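Local coordinates for CalS13 (Micromonospora echinospora, PDB 4ZAS), which probably acts as a pyridoxal-phosphate-dependent sugar aminotransferase of the DegT/DnrJ/EryC1 family and binds dTDP-4-keto-6-deoxyglucose, at residues Pro31-Ala36 with Ala324-Pro329; Ala300-Glu305 with Val380-Gly385; Ala337-Leu342 with Ile347-Val352. All blocks are in the same frame, centred on the assembly; numbering follows the deposited sequence.

Contact 1 (Pro31-Ala36 with Ala324-Pro329); sequences PLSKVA and AFWMYP. With T46 (dTDP-4-keto-6-deoxyglucose), chain H.
Leu32 and Met327 meet beside the nucleotide-sugar pocket, their side chains crossing at about a right angle. The methionine can be followed outward. Its CB points at the 31-36 loop; CG, set anti to the carbonyl carbon (chi1 -68°), lies 3.9 Å from Leu32 CD1; SD then comes to 3.6 Å from Leu32 CG and almost as near to CD2, the thioether resting on the branch point of the leucine. A bend at chi3 (-66°) turns CE onto Val352. An unbranched, flexible chain suits this position, where it must touch a leucine and then turn.

Beside this apolar patch the join is made by water. One water donates to Leu32 O at 2.9 Å and also to Trp326 O, while a second donates to Trp326 O and is hydrogen-bonded to Ser33 OG at 3.0 Å. The indole NE1 of Trp326 has its partner in Ile221 O, next to the predicted cofactor lysine. On the ligand side, Ser33 CB packs 3.4 Å from the deoxyribose O4, of dTDP-4-keto-6-deoxyglucose, and Val35 CG2 lies near thymine N31. Dispersion between Leu32 and Met327 and water-mediated bonds to Trp326 O thus join the pocket's N-terminal loop to the segment leading into strand 328-332.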
loop_
_atom_site.group_PDB
_atom_site.type_symbol
_atom_site.label_atom_id
_atom_site.label_comp_id
_atom_site.label_asym_id
_atom_site.label_seq_id
_atom_site.Cartn_x
_atom_site.Cartn_y
_atom_site.Cartn_z
ATOM N N PRO A 31 16.529 -22.982 7.275
ATOM C CA PRO A 31 16.248 -21.568 6.995
ATOM C C PRO A 31 15.937 -20.760 8.250
ATOM O O PRO A 31 15.468 -21.319 9.242
ATOM C CB PRO A 31 15.038 -21.640 6.063
ATOM C CG PRO A 31 14.317 -22.876 6.518
ATOM C CD PRO A 31 15.384 -23.851 6.947
ATOM N N LEU A 32 16.195 -19.458 8.188
ATOM C CA LEU A 32 15.902 -18.532 9.277
ATOM C C LEU A 32 14.409 -18.122 9.329
ATOM O O LEU A 32 13.857 -17.805 10.396
ATOM C CB LEU A 32 16.803 -17.298 9.139
ATOM C CG LEU A 32 16.714 -16.185 10.190
ATOM C CD1 LEU A 32 17.055 -16.741 11.561
ATOM C CD2 LEU A 32 17.698 -15.101 9.817
ATOM N N SER A 33 13.756 -18.132 8.174
ATOM C CA SER A 33 12.346 -17.760 8.094
ATOM C C SER A 33 11.623 -18.682 7.132
ATOM O O SER A 33 12.225 -19.215 6.197
ATOM C CB SER A 33 12.186 -16.309 7.637
ATOM O OG SER A 33 12.643 -15.400 8.620
ATOM N N LYS A 34 10.321 -18.841 7.332
ATOM C CA LYS A 34 9.562 -19.733 6.470
ATOM C C LYS A 34 8.102 -19.301 6.415
ATOM O O LYS A 34 7.560 -18.795 7.400
ATOM C CB LYS A 34 9.685 -21.173 6.958
ATOM C CG LYS A 34 9.143 -22.202 5.989
ATOM C CD LYS A 34 9.373 -23.627 6.490
ATOM C CE LYS A 34 10.374 -24.344 5.637
ATOM N NZ LYS A 34 9.791 -24.625 4.315
ATOM N N VAL A 35 7.487 -19.450 5.244
ATOM C CA VAL A 35 6.077 -19.121 5.070
ATOM C C VAL A 35 5.192 -20.143 5.776
ATOM O O VAL A 35 5.331 -21.340 5.565
ATOM C CB VAL A 35 5.705 -19.043 3.574
ATOM C CG1 VAL A 35 4.201 -18.917 3.403
ATOM C CG2 VAL A 35 6.428 -17.896 2.905
ATOM N N ALA A 36 4.286 -19.668 6.622
ATOM C CA ALA A 36 3.347 -20.559 7.292
ATOM C C ALA A 36 1.955 -20.473 6.661
ATOM O O ALA A 36 1.205 -19.545 6.926
ATOM C CB ALA A 36 3.272 -20.242 8.776
ATOM N N ALA A 324 7.848 -13.884 21.779
ATOM C CA ALA A 324 7.363 -14.664 20.641
ATOM C C ALA A 324 8.494 -15.363 19.915
ATOM O O ALA A 324 8.250 -16.300 19.160
ATOM C CB ALA A 324 6.589 -13.774 19.659
ATOM N N PHE A 325 9.716 -14.868 20.100
ATOM C CA PHE A 325 10.904 -15.469 19.499
ATOM C C PHE A 325 10.744 -15.767 18.010
ATOM O O PHE A 325 10.876 -16.912 17.587
ATOM C CB PHE A 325 11.279 -16.752 20.243
ATOM C CG PHE A 325 11.771 -16.515 21.647
ATOM C CD1 PHE A 325 13.047 -16.027 21.866
ATOM C CD2 PHE A 325 10.969 -16.796 22.738
ATOM C CE1 PHE A 325 13.508 -15.815 23.141
ATOM C CE2 PHE A 325 11.423 -16.582 24.016
ATOM C CZ PHE A 325 12.696 -16.094 24.219
ATOM N N TRP A 326 10.458 -14.734 17.221
ATOM C CA TRP A 326 10.321 -14.872 15.771
ATOM C C TRP A 326 11.617 -15.387 15.158
ATOM O O TRP A 326 11.610 -16.175 14.200
ATOM C CB TRP A 326 9.942 -13.534 15.137
ATOM C CG TRP A 326 9.642 -13.641 13.682
ATOM C CD1 TRP A 326 8.771 -14.511 13.086
ATOM C CD2 TRP A 326 10.200 -12.849 12.630
ATOM N NE1 TRP A 326 8.748 -14.299 11.731
ATOM C CE2 TRP A 326 9.616 -13.282 11.425
ATOM C CE3 TRP A 326 11.127 -11.808 12.590
ATOM C CZ2 TRP A 326 9.940 -12.720 10.195
ATOM C CZ3 TRP A 326 11.444 -11.243 11.357
ATOM C CH2 TRP A 326 10.855 -11.702 10.184
ATOM N N MET A 327 12.721 -14.855 15.681
ATOM C CA MET A 327 14.057 -15.370 15.446
ATOM C C MET A 327 14.737 -15.424 16.806
ATOM O O MET A 327 14.239 -14.849 17.753
ATOM C CB MET A 327 14.822 -14.485 14.458
ATOM C CG MET A 327 14.257 -14.533 13.057
ATOM S SD MET A 327 15.074 -13.436 11.881
ATOM C CE MET A 327 14.645 -11.858 12.557
ATOM N N TYR A 328 15.852 -16.132 16.925
ATOM C CA TYR A 328 16.569 -16.175 18.197
ATOM C C TYR A 328 17.839 -15.314 18.112
ATOM O O TYR A 328 18.687 -15.545 17.242
ATOM C CB TYR A 328 16.920 -17.617 18.576
ATOM C CG TYR A 328 17.446 -17.758 19.983
ATOM C CD1 TYR A 328 18.788 -17.590 20.260
ATOM C CD2 TYR A 328 16.590 -18.034 21.035
ATOM C CE1 TYR A 328 19.271 -17.704 21.541
ATOM C CE2 TYR A 328 17.059 -18.143 22.323
ATOM C CZ TYR A 328 18.400 -17.982 22.577
ATOM O OH TYR A 328 18.868 -18.112 23.868
ATOM N N PRO A 329 17.960 -14.311 19.000
ATOM C CA PRO A 329 19.074 -13.358 19.062
ATOM C C PRO A 329 20.285 -13.870 19.859
ATOM O O PRO A 329 20.105 -14.560 20.868
ATOM C CB PRO A 329 18.458 -12.158 19.776
ATOM C CG PRO A 329 17.485 -12.759 20.687
ATOM C CD PRO A 329 16.921 -13.974 19.986
HETATM C C4 T46 H . 11.206 -7.452 6.810
HETATM C C5 T46 H . 12.494 -8.240 7.198
HETATM C C6 T46 H . 12.672 -8.121 8.682
HETATM C C21 T46 H . 10.389 -17.225 1.692
HETATM O O21 T46 H . 10.679 -18.383 1.760
HETATM N N31 T46 H . 9.111 -16.708 1.048
HETATM C C41 T46 H . 8.783 -15.288 0.981
HETATM O O41 T46 H . 7.774 -14.948 0.471
HETATM C C51 T46 H . 9.687 -14.289 1.544
HETATM C C5A T46 H . 9.300 -12.781 1.458
HETATM C C61 T46 H . 10.945 -14.726 2.185
HETATM N N11 T46 H . 11.293 -16.149 2.265
HETATM C C1, T46 H . 12.547 -16.645 2.889
HETATM C C2, T46 H . 13.590 -16.319 2.092
HETATM C C3, T46 H . 14.782 -15.719 3.047
HETATM O O3, T46 H . 15.726 -16.808 3.296
HETATM O O4, T46 H . 12.804 -16.065 4.258
HETATM C C4, T46 H . 14.254 -15.337 4.149
HETATM C C5, T46 H . 14.077 -13.803 4.184
HETATM O O5, T46 H . 13.498 -13.383 2.942
HETATM P P T46 H . 13.787 -11.824 2.444
HETATM O O1P T46 H . 14.824 -11.831 1.329
HETATM O O2P T46 H . 12.487 -11.217 1.969
HETATM O OPP T46 H . 14.331 -10.985 3.791
HETATM P P2 T46 H . 14.315 -9.314 4.010
HETATM O O4P T46 H . 15.468 -8.876 4.907
HETATM O O3P T46 H . 14.413 -8.649 2.651
HETATM O O1 T46 H . 12.896 -8.815 4.686
HETATM C C1 T46 H . 12.104 -9.721 5.348
HETATM C C2 T46 H . 10.709 -9.240 5.090
HETATM O O2 T46 H . 10.439 -9.375 3.654
HETATM C C3 T46 H . 10.647 -7.809 5.447
HETATM O O3 T46 H . 9.275 -7.328 5.341
HETATM O O4 T46 H . 10.754 -6.623 7.511
HETATM O O5 T46 H . 12.444 -9.640 6.778
HETATM O O HOH W 1 13.508 -18.457 13.246
HETATM O O HOH W 2 11.413 -16.146 11.299
#

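Contact 2 (Ala300-Glu305 with Val380-Gly385); sequences AFYDKE and VHIPVG
The small antiparallel sheet of strands 312-313, 328-332 and 379-382 packs here against the end of the long helix 275-305, and Tyr302 is the helix residue that reaches it. Its CB points toward the 380-385 segment, and CG lies anti to the carbonyl carbon (chi1 -73°), which sends the ring across to the place where strand 379-382 gives way to loop.

The phenol oxygen donates to the backbone: Tyr302 OH lies 2.9 Å from Pro383 O, with a C=O...donor angle of 163°, so the hydroxyl approaches the carbonyl nearly end-on. Pro383 O also lies in the plane of the ring, at its edge. Over one face sits Ile382 CD1, 4.2 Å from the Tyr302 ring centroid and 22° off the ring normal, a CH-pi contact displaced toward the rim. Val384 adds a methyl, its CG2 3.6 Å from Tyr302 CE2. Tyrosine suits this place because it combines a broad apolar ring for two branched side chains with a length that lets its hydroxyl reach the carbonyl of the buried Pro383. A phenylalanine here would probably keep much of the ring packing but leave Pro383 O without its hydroxyl donor.

The surroundings close over the same ring. Tyr328 of the central strand meets it edge-to-face, and Val396 and Val397 of helix 390-401 touch it as well. Val396 also packs on Ile382, so helices 275-305 and 390-401 come together on the face of strand 379-382 that carries Ile382, while His381 meets Trp163.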
loop_
_atom_site.group_PDB
_atom_site.type_symbol
_atom_site.label_atom_id
_atom_site.label_comp_id
_atom_site.label_asym_id
_atom_site.label_seq_id
_atom_site.Cartn_x
_atom_site.Cartn_y
_atom_site.Cartn_z
ATOM N N ALA A 300 13.358 -21.836 24.439
ATOM C CA ALA A 300 13.677 -22.284 25.795
ATOM C C ALA A 300 14.816 -23.294 25.753
ATOM O O ALA A 300 15.666 -23.330 26.652
ATOM C CB ALA A 300 12.458 -22.895 26.471
ATOM N N PHE A 301 14.815 -24.113 24.701
ATOM C CA PHE A 301 15.871 -25.085 24.478
ATOM C C PHE A 301 17.229 -24.392 24.320
ATOM O O PHE A 301 18.202 -24.756 24.982
ATOM C CB PHE A 301 15.552 -25.938 23.248
ATOM C CG PHE A 301 16.575 -26.971 22.954
ATOM C CD1 PHE A 301 16.605 -28.150 23.669
ATOM C CD2 PHE A 301 17.519 -26.763 21.970
ATOM C CE1 PHE A 301 17.548 -29.110 23.405
ATOM C CE2 PHE A 301 18.479 -27.730 21.697
ATOM C CZ PHE A 301 18.486 -28.901 22.413
ATOM N N TYR A 302 17.276 -23.377 23.467
ATOM C CA TYR A 302 18.489 -22.589 23.251
ATOM C C TYR A 302 18.938 -21.886 24.543
ATOM O O TYR A 302 20.118 -21.938 24.895
ATOM C CB TYR A 302 18.269 -21.534 22.148
ATOM C CG TYR A 302 18.201 -22.060 20.716
ATOM C CD1 TYR A 302 18.781 -23.276 20.363
ATOM C CD2 TYR A 302 17.537 -21.342 19.728
ATOM C CE1 TYR A 302 18.713 -23.755 19.062
ATOM C CE2 TYR A 302 17.464 -21.812 18.425
ATOM C CZ TYR A 302 18.057 -23.020 18.098
ATOM O OH TYR A 302 17.983 -23.495 16.803
ATOM N N ASP A 303 17.997 -21.256 25.250
ATOM C CA ASP A 303 18.306 -20.520 26.472
ATOM C C ASP A 303 19.097 -21.394 27.444
ATOM O O ASP A 303 20.055 -20.941 28.070
ATOM C CB ASP A 303 17.022 -20.028 27.154
ATOM C CG ASP A 303 16.340 -18.898 26.405
ATOM O OD1 ASP A 303 16.991 -18.231 25.582
ATOM O OD2 ASP A 303 15.141 -18.658 26.665
ATOM N N LYS A 304 18.702 -22.660 27.534
ATOM C CA LYS A 304 19.361 -23.633 28.392
ATOM C C LYS A 304 20.692 -24.049 27.775
ATOM O O LYS A 304 21.738 -23.924 28.396
ATOM C CB LYS A 304 18.448 -24.849 28.581
ATOM C CG LYS A 304 18.987 -26.000 29.431
ATOM C CD LYS A 304 18.682 -25.826 30.926
ATOM C CE LYS A 304 18.867 -27.132 31.682
ATOM N NZ LYS A 304 20.225 -27.691 31.412
ATOM N N GLU A 305 20.647 -24.459 26.510
ATOM C CA GLU A 305 21.780 -25.095 25.839
ATOM C C GLU A 305 22.872 -24.126 25.375
ATOM O O GLU A 305 24.023 -24.524 25.232
ATOM C CB GLU A 305 21.283 -25.882 24.624
ATOM C CG GLU A 305 20.259 -26.962 24.911
ATOM C CD GLU A 305 20.851 -28.217 25.469
ATOM O OE1 GLU A 305 22.042 -28.484 25.196
ATOM O OE2 GLU A 305 20.119 -28.944 26.176
ATOM N N VAL A 380 23.254 -11.089 15.989
ATOM C CA VAL A 380 23.095 -12.055 14.928
ATOM C C VAL A 380 21.849 -12.868 15.234
ATOM O O VAL A 380 21.457 -12.972 16.388
ATOM C CB VAL A 380 24.348 -12.938 14.783
ATOM C CG1 VAL A 380 24.460 -13.944 15.943
ATOM C CG2 VAL A 380 24.306 -13.652 13.482
ATOM N N HIS A 381 21.203 -13.419 14.213
ATOM C CA HIS A 381 19.977 -14.174 14.437
ATOM C C HIS A 381 20.073 -15.579 13.868
ATOM O O HIS A 381 20.571 -15.775 12.755
ATOM C CB HIS A 381 18.790 -13.434 13.825
ATOM C CG HIS A 381 18.594 -12.059 14.386
ATOM N ND1 HIS A 381 19.274 -10.960 13.910
ATOM C CD2 HIS A 381 17.825 -11.613 15.407
ATOM C CE1 HIS A 381 18.916 -9.889 14.599
ATOM N NE2 HIS A 381 18.038 -10.258 15.515
ATOM N N ILE A 382 19.559 -16.548 14.616
ATOM C CA ILE A 382 19.669 -17.944 14.232
ATOM C C ILE A 382 18.249 -18.522 14.196
ATOM O O ILE A 382 17.365 -18.056 14.919
ATOM C CB ILE A 382 20.590 -18.721 15.188
ATOM C CG1 ILE A 382 19.931 -18.860 16.559
ATOM C CG2 ILE A 382 21.943 -18.039 15.296
ATOM C CD1 ILE A 382 20.681 -19.731 17.494
ATOM N N PRO A 383 18.022 -19.538 13.350
ATOM C CA PRO A 383 16.705 -20.150 13.170
ATOM C C PRO A 383 16.162 -20.704 14.460
ATOM O O PRO A 383 16.904 -21.385 15.154
ATOM C CB PRO A 383 16.975 -21.281 12.182
ATOM C CG PRO A 383 18.204 -20.874 11.470
ATOM C CD PRO A 383 19.033 -20.171 12.492
ATOM N N VAL A 384 14.897 -20.427 14.764
ATOM C CA VAL A 384 14.279 -20.875 16.005
ATOM C C VAL A 384 12.829 -21.286 15.756
ATOM O O VAL A 384 12.188 -21.856 16.642
ATOM C CB VAL A 384 14.369 -19.765 17.094
ATOM C CG1 VAL A 384 13.374 -18.659 16.808
ATOM C CG2 VAL A 384 14.187 -20.340 18.516
ATOM N N GLY A 385 12.330 -21.022 14.543
ATOM C CA GLY A 385 10.927 -21.243 14.195
ATOM C C GLY A 385 10.341 -22.655 14.220
ATOM O O GLY A 385 11.029 -23.628 14.545
#

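Contact 3 (Ala337-Leu342 with Ile347-Val352); sequences AFMRRL and IATSVV
Met339 and Thr349 make the tightest side-chain approach between helix 335-344 and the chain that returns along it: Met339 CG lies 3.4 Å from Thr349 CG2, and the two side chains cross at about a right angle. With CG anti to the carbonyl carbon (chi1 -53°), the methionine is brought onto that methyl; its SD continues past to 4.2 Å from Val351 CG2. One turn along the helix, Leu342 CD2 packs 3.8 Å from Ile347 CG2 and lies near Thr349 OG1. Threonine serves both neighbours because it branches at CB, turning its methyl to the methionine and its hydroxyl toward the leucine; OG1 also makes a weak bond to Ala348 O. Leu342 and Ile347, both buried, supply the bulk that fills the corner.

Backbone bonds set the spacing. Ile347 N donates to Leu342 O, five residues earlier, at 2.8 Å and 150°, the donor tilted 27° from the carbonyl plane; here the chain has left the helix and folds back along it. A water donates to Met339 O at 2.6 Å and to Ile347 O, linking two acceptors that could not bond directly.

Farther out, Val380 of strand 379-382 packs on both Met339 and Thr349, while Thr399 of helix 390-401 touches Leu342 and Ile347. Ser350 OG accepts from Val352 N in an ST turn. The helix-loop corner is thus apolar and closed by backbone bonds, but its edge at the second subunit is mixed: Ser350 OG is hydrogen-bonded to Ile258 O of that subunit, whose Thr259 packs on Met339 and Val351.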
loop_
_atom_site.group_PDB
_atom_site.type_symbol
_atom_site.label_atom_id
_atom_site.label_comp_id
_atom_site.label_asym_id
_atom_site.label_seq_id
_atom_site.Cartn_x
_atom_site.Cartn_y
_atom_site.Cartn_z
ATOM N N ALA A 337 32.961 -14.667 11.145
ATOM C CA ALA A 337 33.412 -16.054 11.229
ATOM C C ALA A 337 32.283 -16.924 11.781
ATOM O O ALA A 337 32.129 -18.074 11.371
ATOM C CB ALA A 337 34.684 -16.178 12.079
ATOM N N PHE A 338 31.483 -16.369 12.687
ATOM C CA PHE A 338 30.341 -17.095 13.247
ATOM C C PHE A 338 29.326 -17.491 12.163
ATOM O O PHE A 338 28.973 -18.659 12.011
ATOM C CB PHE A 338 29.640 -16.239 14.305
ATOM C CG PHE A 338 28.417 -16.888 14.918
ATOM C CD1 PHE A 338 28.537 -17.809 15.941
ATOM C CD2 PHE A 338 27.142 -16.595 14.442
ATOM C CE1 PHE A 338 27.417 -18.398 16.502
ATOM C CE2 PHE A 338 26.023 -17.192 14.993
ATOM C CZ PHE A 338 26.166 -18.096 16.028
ATOM N N MET A 339 28.870 -16.502 11.407
ATOM C CA MET A 339 27.857 -16.715 10.372
ATOM C C MET A 339 28.421 -17.644 9.325
ATOM O O MET A 339 27.712 -18.507 8.809
ATOM C CB MET A 339 27.427 -15.382 9.751
ATOM C CG MET A 339 26.997 -14.361 10.783
ATOM S SD MET A 339 26.219 -12.902 10.096
ATOM C CE MET A 339 27.682 -11.974 9.597
ATOM N N ARG A 340 29.701 -17.470 9.022
ATOM C CA ARG A 340 30.357 -18.300 8.023
ATOM C C ARG A 340 30.370 -19.765 8.450
ATOM O O ARG A 340 30.035 -20.652 7.672
ATOM C CB ARG A 340 31.787 -17.814 7.803
ATOM C CG ARG A 340 32.547 -18.514 6.700
ATOM C CD ARG A 340 31.757 -18.521 5.401
ATOM N NE ARG A 340 32.656 -18.635 4.257
ATOM C CZ ARG A 340 33.245 -19.765 3.879
ATOM N NH1 ARG A 340 32.991 -20.895 4.526
ATOM N NH2 ARG A 340 34.066 -19.774 2.835
ATOM N N ARG A 341 30.720 -20.001 9.710
ATOM C CA ARG A 341 30.790 -21.349 10.265
ATOM C C ARG A 341 29.429 -22.043 10.206
ATOM O O ARG A 341 29.330 -23.181 9.750
ATOM C CB ARG A 341 31.289 -21.286 11.711
ATOM C CG ARG A 341 31.446 -22.608 12.444
ATOM C CD ARG A 341 32.748 -23.294 12.133
ATOM N NE ARG A 341 33.001 -24.351 13.113
ATOM C CZ ARG A 341 34.067 -25.152 13.114
ATOM N NH1 ARG A 341 35.003 -25.027 12.178
ATOM N NH2 ARG A 341 34.208 -26.068 14.070
ATOM N N LEU A 342 28.379 -21.353 10.650
ATOM C CA LEU A 342 27.043 -21.947 10.655
ATOM C C LEU A 342 26.518 -22.147 9.238
ATOM O O LEU A 342 25.719 -23.051 8.999
ATOM C CB LEU A 342 26.052 -21.100 11.453
ATOM C CG LEU A 342 25.831 -21.543 12.898
ATOM C CD1 LEU A 342 27.083 -21.323 13.698
ATOM C CD2 LEU A 342 24.657 -20.803 13.531
ATOM N N ILE A 347 23.187 -23.894 8.203
ATOM C CA ILE A 347 22.348 -23.116 9.085
ATOM C C ILE A 347 22.324 -21.674 8.609
ATOM O O ILE A 347 23.360 -21.014 8.518
ATOM C CB ILE A 347 22.835 -23.221 10.525
ATOM C CG1 ILE A 347 22.842 -24.683 10.946
ATOM C CG2 ILE A 347 21.946 -22.382 11.442
ATOM C CD1 ILE A 347 23.736 -24.939 12.138
ATOM N N ALA A 348 21.142 -21.211 8.231
ATOM C CA ALA A 348 20.991 -19.835 7.814
ATOM C C ALA A 348 21.060 -18.919 9.022
ATOM O O ALA A 348 20.538 -19.239 10.080
ATOM C CB ALA A 348 19.695 -19.644 7.077
ATOM N N THR A 349 21.637 -17.747 8.822
ATOM C CA THR A 349 21.948 -16.825 9.892
ATOM C C THR A 349 21.910 -15.405 9.320
ATOM O O THR A 349 22.331 -15.219 8.179
ATOM C CB THR A 349 23.333 -17.183 10.471
ATOM O OG1 THR A 349 23.165 -18.083 11.574
ATOM C CG2 THR A 349 24.064 -15.979 10.938
ATOM N N SER A 350 21.406 -14.408 10.060
ATOM C CA SER A 350 21.365 -13.048 9.489
ATOM C C SER A 350 21.373 -11.904 10.504
ATOM O O SER A 350 20.887 -12.040 11.622
ATOM C CB SER A 350 20.139 -12.881 8.582
ATOM O OG SER A 350 20.119 -11.586 7.992
ATOM N N VAL A 351 21.930 -10.770 10.085
ATOM C CA VAL A 351 21.867 -9.526 10.855
ATOM C C VAL A 351 20.476 -8.902 10.728
ATOM O O VAL A 351 20.101 -8.053 11.529
ATOM C CB VAL A 351 22.967 -8.533 10.391
ATOM C CG1 VAL A 351 22.943 -7.243 11.210
ATOM C CG2 VAL A 351 24.337 -9.183 10.473
ATOM N N VAL A 352 19.731 -9.349 9.712
ATOM C CA VAL A 352 18.343 -8.947 9.422
ATOM C C VAL A 352 18.182 -7.548 8.804
ATOM O O VAL A 352 17.639 -7.418 7.697
ATOM C CB VAL A 352 17.478 -9.068 10.669
ATOM C CG1 VAL A 352 16.065 -8.535 10.389
ATOM C CG2 VAL A 352 17.455 -10.514 11.115
HETATM O O HOH W 3 25.209 -19.004 8.657
#

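In the fold
The three contacts cluster on one side of the chain's centre. The centres of contact 1 and contact 2 lie about 10 Å apart, those of contact 2 and contact 3 about 13 Å, and those of contact 1 and contact 3 about 14 Å. Contacts 1 and 2 share the antiparallel sheet through its neighbouring strands 328-332 and 379-382, and their segments alternate along the chain. Contact 3 follows contact 1 and falls wholly between the two segments of contact 2. Its returning segment touches both, with Ser350 O bonded to His381 N and Leu32 packed on Ser350. The sheet thus braces the segments holding pocket residues Ser33, Val35 and Val352; contacts 1 and 3 also reach the second subunit.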